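COPII coat assembly protein SEC16 (Saccharomyces cerevisiae, PDB 3MZK) helps start assembly of the COPII coat that forms transport vesicles at the endoplasmic reticulum, takes part in selecting their cargo, and also has a role in autophagy. Local coordinates at residues W103-M108 and A297-I302; R171-K176 and A180-V185; F321-N326 and F330-W335. All coordinates share one frame; numbering follows the deposited sequence.

Interaction 1: residues W103-M108 and A297-I302; sequences WQLLEM and ASTLFI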
loop_
_atom_site.group_PDB
_atom_site.type_symbol
_atom_site.label_atom_id
_atom_site.label_comp_id
_atom_site.label_asym_id
_atom_site.label_seq_id
_atom_site.Cartn_x
_atom_site.Cartn_y
_atom_site.Cartn_z
ATOM N N TRP B 103 -9.900 -33.622 -6.989
ATOM C CA TRP B 103 -8.902 -34.379 -7.727
ATOM C C TRP B 103 -8.221 -33.487 -8.763
ATOM O O TRP B 103 -7.001 -33.319 -8.760
ATOM C CB TRP B 103 -9.554 -35.567 -8.437
ATOM C CG TRP B 103 -9.731 -36.781 -7.582
ATOM C CD1 TRP B 103 -10.909 -37.364 -7.213
ATOM C CD2 TRP B 103 -8.691 -37.571 -6.994
ATOM N NE1 TRP B 103 -10.666 -38.469 -6.432
ATOM C CE2 TRP B 103 -9.313 -38.615 -6.282
ATOM C CE3 TRP B 103 -7.296 -37.494 -7.001
ATOM C CZ2 TRP B 103 -8.587 -39.575 -5.583
ATOM C CZ3 TRP B 103 -6.578 -38.449 -6.306
ATOM C CH2 TRP B 103 -7.224 -39.477 -5.608
ATOM N N GLN B 104 -9.032 -32.908 -9.640
ATOM C CA GLN B 104 -8.532 -32.142 -10.771
ATOM C C GLN B 104 -7.905 -30.819 -10.350
ATOM O O GLN B 104 -6.974 -30.330 -10.997
ATOM C CB GLN B 104 -9.654 -31.915 -11.784
ATOM C CG GLN B 104 -10.088 -33.192 -12.485
ATOM C CD GLN B 104 -11.420 -33.059 -13.191
ATOM O OE1 GLN B 104 -12.310 -32.337 -12.740
ATOM N NE2 GLN B 104 -11.563 -33.761 -14.306
ATOM N N LEU B 105 -8.416 -30.241 -9.269
ATOM C CA LEU B 105 -7.865 -29.000 -8.747
ATOM C C LEU B 105 -6.434 -29.214 -8.274
ATOM O O LEU B 105 -5.531 -28.451 -8.628
ATOM C CB LEU B 105 -8.723 -28.479 -7.601
ATOM C CG LEU B 105 -8.168 -27.255 -6.875
ATOM C CD1 LEU B 105 -7.934 -26.127 -7.858
ATOM C CD2 LEU B 105 -9.110 -26.817 -5.759
ATOM N N LEU B 106 -6.232 -30.262 -7.480
ATOM C CA LEU B 106 -4.902 -30.608 -6.991
ATOM C C LEU B 106 -3.947 -30.952 -8.133
ATOM O O LEU B 106 -2.753 -30.650 -8.069
ATOM C CB LEU B 106 -4.982 -31.757 -5.987
ATOM C CG LEU B 106 -5.498 -31.372 -4.597
ATOM C CD1 LEU B 106 -5.748 -32.607 -3.754
ATOM C CD2 LEU B 106 -4.517 -30.440 -3.900
ATOM N N GLU B 107 -4.474 -31.580 -9.179
ATOM C CA GLU B 107 -3.661 -31.912 -10.342
ATOM C C GLU B 107 -3.136 -30.644 -11.018
ATOM O O GLU B 107 -1.953 -30.547 -11.328
ATOM C CB GLU B 107 -4.452 -32.759 -11.338
ATOM C CG GLU B 107 -3.595 -33.356 -12.437
ATOM C CD GLU B 107 -4.415 -34.071 -13.494
ATOM O OE1 GLU B 107 -5.598 -33.711 -13.677
ATOM O OE2 GLU B 107 -3.872 -34.994 -14.140
ATOM N N MET B 108 -4.018 -29.673 -11.236
ATOM C CA MET B 108 -3.612 -28.389 -11.807
ATOM C C MET B 108 -2.484 -27.755 -11.006
ATOM O O MET B 108 -1.430 -27.427 -11.551
ATOM C CB MET B 108 -4.784 -27.407 -11.845
ATOM C CG MET B 108 -5.877 -27.741 -12.827
ATOM S SD MET B 108 -7.099 -26.420 -12.857
ATOM C CE MET B 108 -6.038 -25.014 -13.157
ATOM N N ALA B 297 -16.212 -26.476 1.185
ATOM C CA ALA B 297 -15.324 -25.646 1.989
ATOM C C ALA B 297 -13.858 -25.924 1.684
ATOM O O ALA B 297 -13.082 -25.004 1.455
ATOM C CB ALA B 297 -15.605 -25.853 3.464
ATOM N N SER B 298 -13.483 -27.196 1.680
ATOM C CA SER B 298 -12.100 -27.587 1.421
ATOM C C SER B 298 -11.639 -27.171 0.034
ATOM O O SER B 298 -10.479 -26.815 -0.158
ATOM C CB SER B 298 -11.919 -29.099 1.592
ATOM O OG SER B 298 -11.995 -29.460 2.955
ATOM N N THR B 299 -12.546 -27.230 -0.934
ATOM C CA THR B 299 -12.241 -26.760 -2.283
ATOM C C THR B 299 -11.799 -25.292 -2.232
ATOM O O THR B 299 -10.735 -24.939 -2.744
ATOM C CB THR B 299 -13.449 -26.936 -3.234
ATOM O OG1 THR B 299 -13.873 -28.303 -3.223
ATOM C CG2 THR B 299 -13.086 -26.552 -4.650
ATOM N N LEU B 300 -12.599 -24.446 -1.588
ATOM C CA LEU B 300 -12.258 -23.028 -1.470
ATOM C C LEU B 300 -10.928 -22.808 -0.758
ATOM O O LEU B 300 -10.128 -21.979 -1.187
ATOM C CB LEU B 300 -13.373 -22.232 -0.781
ATOM C CG LEU B 300 -14.786 -22.442 -1.335
ATOM C CD1 LEU B 300 -15.705 -21.306 -0.917
ATOM C CD2 LEU B 300 -14.758 -22.579 -2.848
ATOM N N PHE B 301 -10.690 -23.553 0.319
ATOM C CA PHE B 301 -9.451 -23.424 1.092
ATOM C C PHE B 301 -8.233 -23.802 0.259
ATOM O O PHE B 301 -7.181 -23.161 0.351
ATOM C CB PHE B 301 -9.502 -24.283 2.363
ATOM C CG PHE B 301 -10.521 -23.827 3.367
ATOM C CD1 PHE B 301 -10.906 -22.496 3.432
ATOM C CD2 PHE B 301 -11.102 -24.732 4.243
ATOM C CE1 PHE B 301 -11.849 -22.072 4.362
ATOM C CE2 PHE B 301 -12.049 -24.315 5.177
ATOM C CZ PHE B 301 -12.422 -22.983 5.238
ATOM N N ILE B 302 -8.382 -24.851 -0.546
ATOM C CA ILE B 302 -7.332 -25.282 -1.462
ATOM C C ILE B 302 -6.989 -24.186 -2.475
ATOM O O ILE B 302 -5.819 -23.828 -2.656
ATOM C CB ILE B 302 -7.751 -26.552 -2.217
ATOM C CG1 ILE B 302 -7.816 -27.737 -1.253
ATOM C CG2 ILE B 302 -6.785 -26.845 -3.349
ATOM C CD1 ILE B 302 -8.586 -28.931 -1.788
#
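L105 and I302 face each other between two nearly parallel helices of the ACE1-type helical solenoid that forms this central part of Sec16. The short axes of 103-108 and 297-302 differ by 9° in direction and come no closer than 10.8 Å, a separation bridged by branched aliphatic side chains, with no hydrogen bond between the segments. The backbone register pairs L105 with T299, their CA atoms 8.1 Å apart.

The apolar contact centres on methyl groups. L105 points at the opposing helix, and with its CG anti to the backbone N (chi1 174°) it carries CD2 to I302 CG2, 3.3 Å away. The two side chains slide past each other in opposite directions, and L105 CD2 is also 3.8 Å from I302 CB. T299 turns its CG2 methyl to the same L105 CD2, at 4.1 Å.

Polar groups contribute little across the gap. T299 OG1 is hydrogen-bonded to A295 O within its own helix; L123 of helix 116-123 also packs on T299.

I302 is further covered by I324 of the following loop. L106 flanks the pair more loosely, its CD2 lying 4.3 Å from I302 CG2.

Interaction 2: residues R171-K176 and A180-V185; sequences RLALSK and AIALLV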
loop_
_atom_site.group_PDB
_atom_site.type_symbol
_atom_site.label_atom_id
_atom_site.label_comp_id
_atom_site.label_asym_id
_atom_site.label_seq_id
_atom_site.Cartn_x
_atom_site.Cartn_y
_atom_site.Cartn_z
ATOM N N ARG B 171 -28.052 11.069 0.995
ATOM C CA ARG B 171 -29.461 10.967 1.348
ATOM C C ARG B 171 -30.329 11.541 0.238
ATOM O O ARG B 171 -31.372 10.985 -0.103
ATOM C CB ARG B 171 -29.749 11.669 2.677
ATOM C CG ARG B 171 -31.174 12.199 2.801
ATOM C CD ARG B 171 -31.635 12.294 4.256
ATOM N NE ARG B 171 -30.698 13.028 5.101
ATOM C CZ ARG B 171 -29.899 12.463 6.002
ATOM N NH1 ARG B 171 -29.922 11.149 6.185
ATOM N NH2 ARG B 171 -29.077 13.213 6.725
ATOM N N LEU B 172 -29.886 12.649 -0.336
ATOM C CA LEU B 172 -30.649 13.295 -1.390
ATOM C C LEU B 172 -30.647 12.469 -2.677
ATOM O O LEU B 172 -31.670 12.352 -3.350
ATOM C CB LEU B 172 -30.120 14.706 -1.651
ATOM C CG LEU B 172 -30.785 15.423 -2.827
ATOM C CD1 LEU B 172 -32.298 15.453 -2.654
ATOM C CD2 LEU B 172 -30.224 16.826 -3.001
ATOM N N ALA B 173 -29.496 11.894 -3.016
ATOM C CA ALA B 173 -29.374 11.104 -4.236
ATOM C C ALA B 173 -30.207 9.832 -4.159
ATOM O O ALA B 173 -30.759 9.377 -5.161
ATOM C CB ALA B 173 -27.919 10.768 -4.510
ATOM N N LEU B 174 -30.294 9.260 -2.964
ATOM C CA LEU B 174 -31.069 8.042 -2.765
ATOM C C LEU B 174 -32.573 8.321 -2.745
ATOM O O LEU B 174 -33.367 7.508 -3.220
ATOM C CB LEU B 174 -30.643 7.330 -1.478
ATOM C CG LEU B 174 -29.259 6.683 -1.457
ATOM C CD1 LEU B 174 -29.019 6.013 -0.110
ATOM C CD2 LEU B 174 -29.122 5.679 -2.583
ATOM N N SER B 175 -32.960 9.471 -2.198
ATOM C CA SER B 175 -34.373 9.812 -2.084
ATOM C C SER B 175 -34.961 10.178 -3.439
ATOM O O SER B 175 -36.178 10.215 -3.608
ATOM C CB SER B 175 -34.585 10.951 -1.086
ATOM O OG SER B 175 -34.117 12.184 -1.601
ATOM N N LYS B 176 -34.091 10.449 -4.404
ATOM C CA LYS B 176 -34.528 10.740 -5.763
ATOM C C LYS B 176 -34.245 9.542 -6.659
ATOM O O LYS B 176 -34.458 9.591 -7.872
ATOM C CB LYS B 176 -33.825 11.986 -6.299
ATOM C CG LYS B 176 -34.149 13.261 -5.528
ATOM C CD LYS B 176 -35.628 13.600 -5.621
ATOM C CE LYS B 176 -35.958 14.857 -4.840
ATOM N NZ LYS B 176 -37.402 15.219 -4.949
ATOM N N ALA B 180 -26.671 6.426 -9.668
ATOM C CA ALA B 180 -25.386 6.725 -10.280
ATOM C C ALA B 180 -24.566 7.630 -9.366
ATOM O O ALA B 180 -23.485 7.254 -8.924
ATOM C CB ALA B 180 -25.578 7.365 -11.649
ATOM N N ILE B 181 -25.088 8.820 -9.080
ATOM C CA ILE B 181 -24.402 9.756 -8.194
ATOM C C ILE B 181 -24.343 9.190 -6.795
ATOM O O ILE B 181 -23.420 9.482 -6.038
ATOM C CB ILE B 181 -25.115 11.118 -8.117
ATOM C CG1 ILE B 181 -26.343 11.118 -9.016
ATOM C CG2 ILE B 181 -24.166 12.262 -8.482
ATOM C CD1 ILE B 181 -26.975 12.466 -9.139
ATOM N N ALA B 182 -25.343 8.392 -6.444
ATOM C CA ALA B 182 -25.347 7.748 -5.143
ATOM C C ALA B 182 -24.061 6.941 -5.012
ATOM O O ALA B 182 -23.349 7.047 -4.014
ATOM C CB ALA B 182 -26.567 6.863 -4.989
ATOM N N LEU B 183 -23.754 6.155 -6.042
ATOM C CA LEU B 183 -22.529 5.362 -6.074
ATOM C C LEU B 183 -21.292 6.252 -6.000
ATOM O O LEU B 183 -20.375 5.997 -5.215
ATOM C CB LEU B 183 -22.482 4.471 -7.324
ATOM C CG LEU B 183 -23.404 3.249 -7.288
ATOM C CD1 LEU B 183 -23.349 2.460 -8.590
ATOM C CD2 LEU B 183 -23.058 2.354 -6.098
ATOM N N LEU B 184 -21.274 7.298 -6.818
ATOM C CA LEU B 184 -20.175 8.254 -6.819
ATOM C C LEU B 184 -19.951 8.857 -5.434
ATOM O O LEU B 184 -18.861 8.755 -4.874
ATOM C CB LEU B 184 -20.432 9.354 -7.843
ATOM C CG LEU B 184 -20.485 8.815 -9.269
ATOM C CD1 LEU B 184 -20.845 9.914 -10.264
ATOM C CD2 LEU B 184 -19.156 8.165 -9.619
ATOM N N VAL B 185 -20.982 9.484 -4.879
ATOM C CA VAL B 185 -20.875 10.060 -3.546
ATOM C C VAL B 185 -20.441 8.985 -2.558
ATOM O O VAL B 185 -19.563 9.207 -1.724
ATOM C CB VAL B 185 -22.204 10.691 -3.086
ATOM C CG1 VAL B 185 -22.129 11.072 -1.620
ATOM C CG2 VAL B 185 -22.535 11.905 -3.938
#
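A173 and A182 bring two successive helices close together: their CA atoms are 5.3 Å apart, and both CB atoms point into the interface. The methyl of A173 sits over the backbone of A182, CB lying 4.0 Å from A182 N, while the two CB atoms are 4.2 Å apart. With only a methyl on each, neither side chain holds the backbones apart here, consistent with the short CA distance.

L174 adds a longer arm. Its CB leaves across the interface, not into it, but CG lies beside the backbone N (chi1 -70°); the CD1 branch runs on extended, and the other methyl, L174 CD2, meets A182 CB at 3.7 Å. V197 of helix 191-203 and L170 also pack on A182.

S175 turns back on its own helix. S175 OG donates to L172 O at 3.0 Å, reaching the oxygen at a C=O...OG angle of 111° and tilted 34° from the carbonyl plane.

On helix 179-187, A180 and I181 pack against Y201 of the second Sec16 subunit. A short connection makes the pair a helix-loop-helix unit, the kind of consecutive pairing from which alpha-solenoids are built.

Interaction 3: residues F321-N326 and F330-W335; sequences FESIGN and FESILW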
loop_
_atom_site.group_PDB
_atom_site.type_symbol
_atom_site.label_atom_id
_atom_site.label_comp_id
_atom_site.label_asym_id
_atom_site.label_seq_id
_atom_site.Cartn_x
_atom_site.Cartn_y
_atom_site.Cartn_z
ATOM N N PHE B 321 -9.189 -25.837 9.231
ATOM C CA PHE B 321 -8.848 -26.588 8.028
ATOM C C PHE B 321 -7.832 -27.648 8.405
ATOM O O PHE B 321 -6.626 -27.437 8.271
ATOM C CB PHE B 321 -8.259 -25.679 6.952
ATOM C CG PHE B 321 -8.119 -26.339 5.605
ATOM C CD1 PHE B 321 -7.155 -25.904 4.698
ATOM C CD2 PHE B 321 -8.964 -27.376 5.237
ATOM C CE1 PHE B 321 -7.026 -26.503 3.453
ATOM C CE2 PHE B 321 -8.844 -27.987 3.997
ATOM C CZ PHE B 321 -7.875 -27.554 3.102
ATOM N N GLU B 322 -8.338 -28.791 8.868
ATOM C CA GLU B 322 -7.521 -29.853 9.455
ATOM C C GLU B 322 -7.109 -30.885 8.404
ATOM O O GLU B 322 -5.995 -31.414 8.440
ATOM C CB GLU B 322 -8.305 -30.525 10.592
ATOM C CG GLU B 322 -7.493 -31.389 11.548
ATOM C CD GLU B 322 -8.351 -32.005 12.655
ATOM O OE1 GLU B 322 -9.575 -31.747 12.684
ATOM O OE2 GLU B 322 -7.802 -32.753 13.496
ATOM N N SER B 323 -8.008 -31.153 7.459
ATOM C CA SER B 323 -7.760 -32.127 6.400
ATOM C C SER B 323 -8.733 -31.955 5.238
ATOM O O SER B 323 -9.853 -31.473 5.411
ATOM C CB SER B 323 -7.917 -33.534 6.948
ATOM O OG SER B 323 -9.255 -33.730 7.374
ATOM N N ILE B 324 -8.309 -32.374 4.055
ATOM C CA ILE B 324 -9.173 -32.338 2.881
ATOM C C ILE B 324 -10.107 -33.553 2.897
ATOM O O ILE B 324 -9.680 -34.680 2.651
ATOM C CB ILE B 324 -8.339 -32.276 1.580
ATOM C CG1 ILE B 324 -7.323 -31.132 1.670
ATOM C CG2 ILE B 324 -9.236 -32.100 0.364
ATOM C CD1 ILE B 324 -6.410 -31.033 0.489
ATOM N N GLY B 325 -11.380 -33.316 3.206
ATOM C CA GLY B 325 -12.305 -34.406 3.455
ATOM C C GLY B 325 -12.026 -35.087 4.790
ATOM O O GLY B 325 -11.008 -34.816 5.441
ATOM N N ASN B 326 -12.932 -35.972 5.206
ATOM C CA ASN B 326 -12.759 -36.694 6.464
ATOM C C ASN B 326 -11.405 -37.374 6.555
ATOM O O ASN B 326 -11.039 -38.185 5.692
ATOM C CB ASN B 326 -13.861 -37.730 6.676
ATOM C CG ASN B 326 -13.709 -38.471 7.989
ATOM O OD1 ASN B 326 -12.872 -39.368 8.116
ATOM N ND2 ASN B 326 -14.513 -38.098 8.976
ATOM N N PHE B 330 -9.345 -42.605 2.429
ATOM C CA PHE B 330 -8.133 -42.754 1.629
ATOM C C PHE B 330 -7.873 -41.504 0.782
ATOM O O PHE B 330 -6.731 -41.045 0.679
ATOM C CB PHE B 330 -8.199 -44.001 0.747
ATOM C CG PHE B 330 -8.280 -45.281 1.513
ATOM C CD1 PHE B 330 -8.114 -45.295 2.888
ATOM C CD2 PHE B 330 -8.520 -46.482 0.860
ATOM C CE1 PHE B 330 -8.192 -46.486 3.602
ATOM C CE2 PHE B 330 -8.598 -47.677 1.567
ATOM C CZ PHE B 330 -8.433 -47.674 2.939
ATOM N N GLU B 331 -8.933 -40.955 0.187
ATOM C CA GLU B 331 -8.816 -39.714 -0.578
ATOM C C GLU B 331 -8.131 -38.639 0.256
ATOM O O GLU B 331 -7.188 -37.987 -0.201
ATOM C CB GLU B 331 -10.186 -39.216 -1.049
ATOM C CG GLU B 331 -10.896 -40.134 -2.031
ATOM C CD GLU B 331 -11.319 -41.451 -1.403
ATOM O OE1 GLU B 331 -11.714 -41.446 -0.214
ATOM O OE2 GLU B 331 -11.251 -42.492 -2.100
ATOM N N SER B 332 -8.608 -38.467 1.486
ATOM C CA SER B 332 -8.045 -37.479 2.402
ATOM C C SER B 332 -6.559 -37.707 2.655
ATOM O O SER B 332 -5.774 -36.762 2.668
ATOM C CB SER B 332 -8.801 -37.481 3.729
ATOM O OG SER B 332 -8.270 -36.513 4.616
ATOM N N ILE B 333 -6.169 -38.961 2.860
ATOM C CA ILE B 333 -4.764 -39.269 3.090
ATOM C C ILE B 333 -3.913 -38.775 1.931
ATOM O O ILE B 333 -2.912 -38.088 2.129
ATOM C CB ILE B 333 -4.535 -40.778 3.253
ATOM C CG1 ILE B 333 -5.280 -41.298 4.477
ATOM C CG2 ILE B 333 -3.047 -41.087 3.370
ATOM C CD1 ILE B 333 -5.146 -42.793 4.661
ATOM N N LEU B 334 -4.324 -39.134 0.719
ATOM C CA LEU B 334 -3.571 -38.810 -0.483
ATOM C C LEU B 334 -3.668 -37.323 -0.831
ATOM O O LEU B 334 -2.654 -36.664 -1.068
ATOM C CB LEU B 334 -4.045 -39.677 -1.653
ATOM C CG LEU B 334 -3.963 -41.190 -1.424
ATOM C CD1 LEU B 334 -4.550 -41.955 -2.591
ATOM C CD2 LEU B 334 -2.531 -41.635 -1.173
ATOM N N TRP B 335 -4.887 -36.795 -0.860
ATOM C CA TRP B 335 -5.074 -35.373 -1.104
ATOM C C TRP B 335 -4.211 -34.551 -0.158
ATOM O O TRP B 335 -3.465 -33.675 -0.597
ATOM C CB TRP B 335 -6.537 -34.978 -0.943
ATOM C CG TRP B 335 -7.400 -35.486 -2.035
ATOM C CD1 TRP B 335 -6.998 -35.907 -3.267
ATOM C CD2 TRP B 335 -8.822 -35.642 -2.000
ATOM N NE1 TRP B 335 -8.084 -36.309 -4.007
ATOM C CE2 TRP B 335 -9.216 -36.157 -3.250
ATOM C CE3 TRP B 335 -9.801 -35.395 -1.030
ATOM C CZ2 TRP B 335 -10.547 -36.428 -3.560
ATOM C CZ3 TRP B 335 -11.123 -35.663 -1.339
ATOM C CH2 TRP B 335 -11.484 -36.174 -2.593
#
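S332 faces the loop 321-326 and lies among its backbone carbonyl groups. With chi1 at -179° the hydroxyl swings away from its own amide nitrogen, and S332 OG stands 3.0 Å from I324 O. Its hydrogen bonds run instead to Q358 OE1 and, weakly, to D336 OD2. I324 O is further approached by S332 CA at 3.3 Å, a CA-H...O contact with an angle of 126° at the hydrogen.

Hydrogen bonds shape the loop itself. S323 OG donates to G325 O over 2.8 Å, and the C=O...OG angle of 162° places the donor nearly in line with the carbonyl. The loop packs against the first turns of helix 330-344 in the ACE1 solenoid. Two links fasten it there: I324 N bonds to D336 OD1, and N326 O to T329 OG1 just before the helix. The N326 backbone also forms hydrogen bonds to a chain of another protein.

The apolar part pairs I324 with W335, side chains crossing at about a right angle. I324 CG2 approaches the indole obliquely, 3.6 Å from W335 CE3. I324 O lies in plane at the indole edge, 3.8 Å from W335 CE3, and E331 CB over one face, toward its rim.

Interactions 1 and 3 share the middle of the chain, their centres 11 Å apart. They touch directly: W103 meets W335 edge-to-face, and F301 packs on F321, with ring planes at about 50°. Interaction 1 is wholly buried and joins helices distant in sequence through aliphatic methyls. Interaction 3, partly buried, folds a loop onto the helix that follows it; it mixes carbonyl contacts with apolar packing and reaches another protein through N326. Interaction 2 lies about 42 Å from interaction 1, centre to centre, within the chain span that interaction 1 closes. It too joins neighbours in sequence, but its backbones come nearer, at a pair of alanines, than those of interaction 1, and it lies beside the second Sec16 subunit.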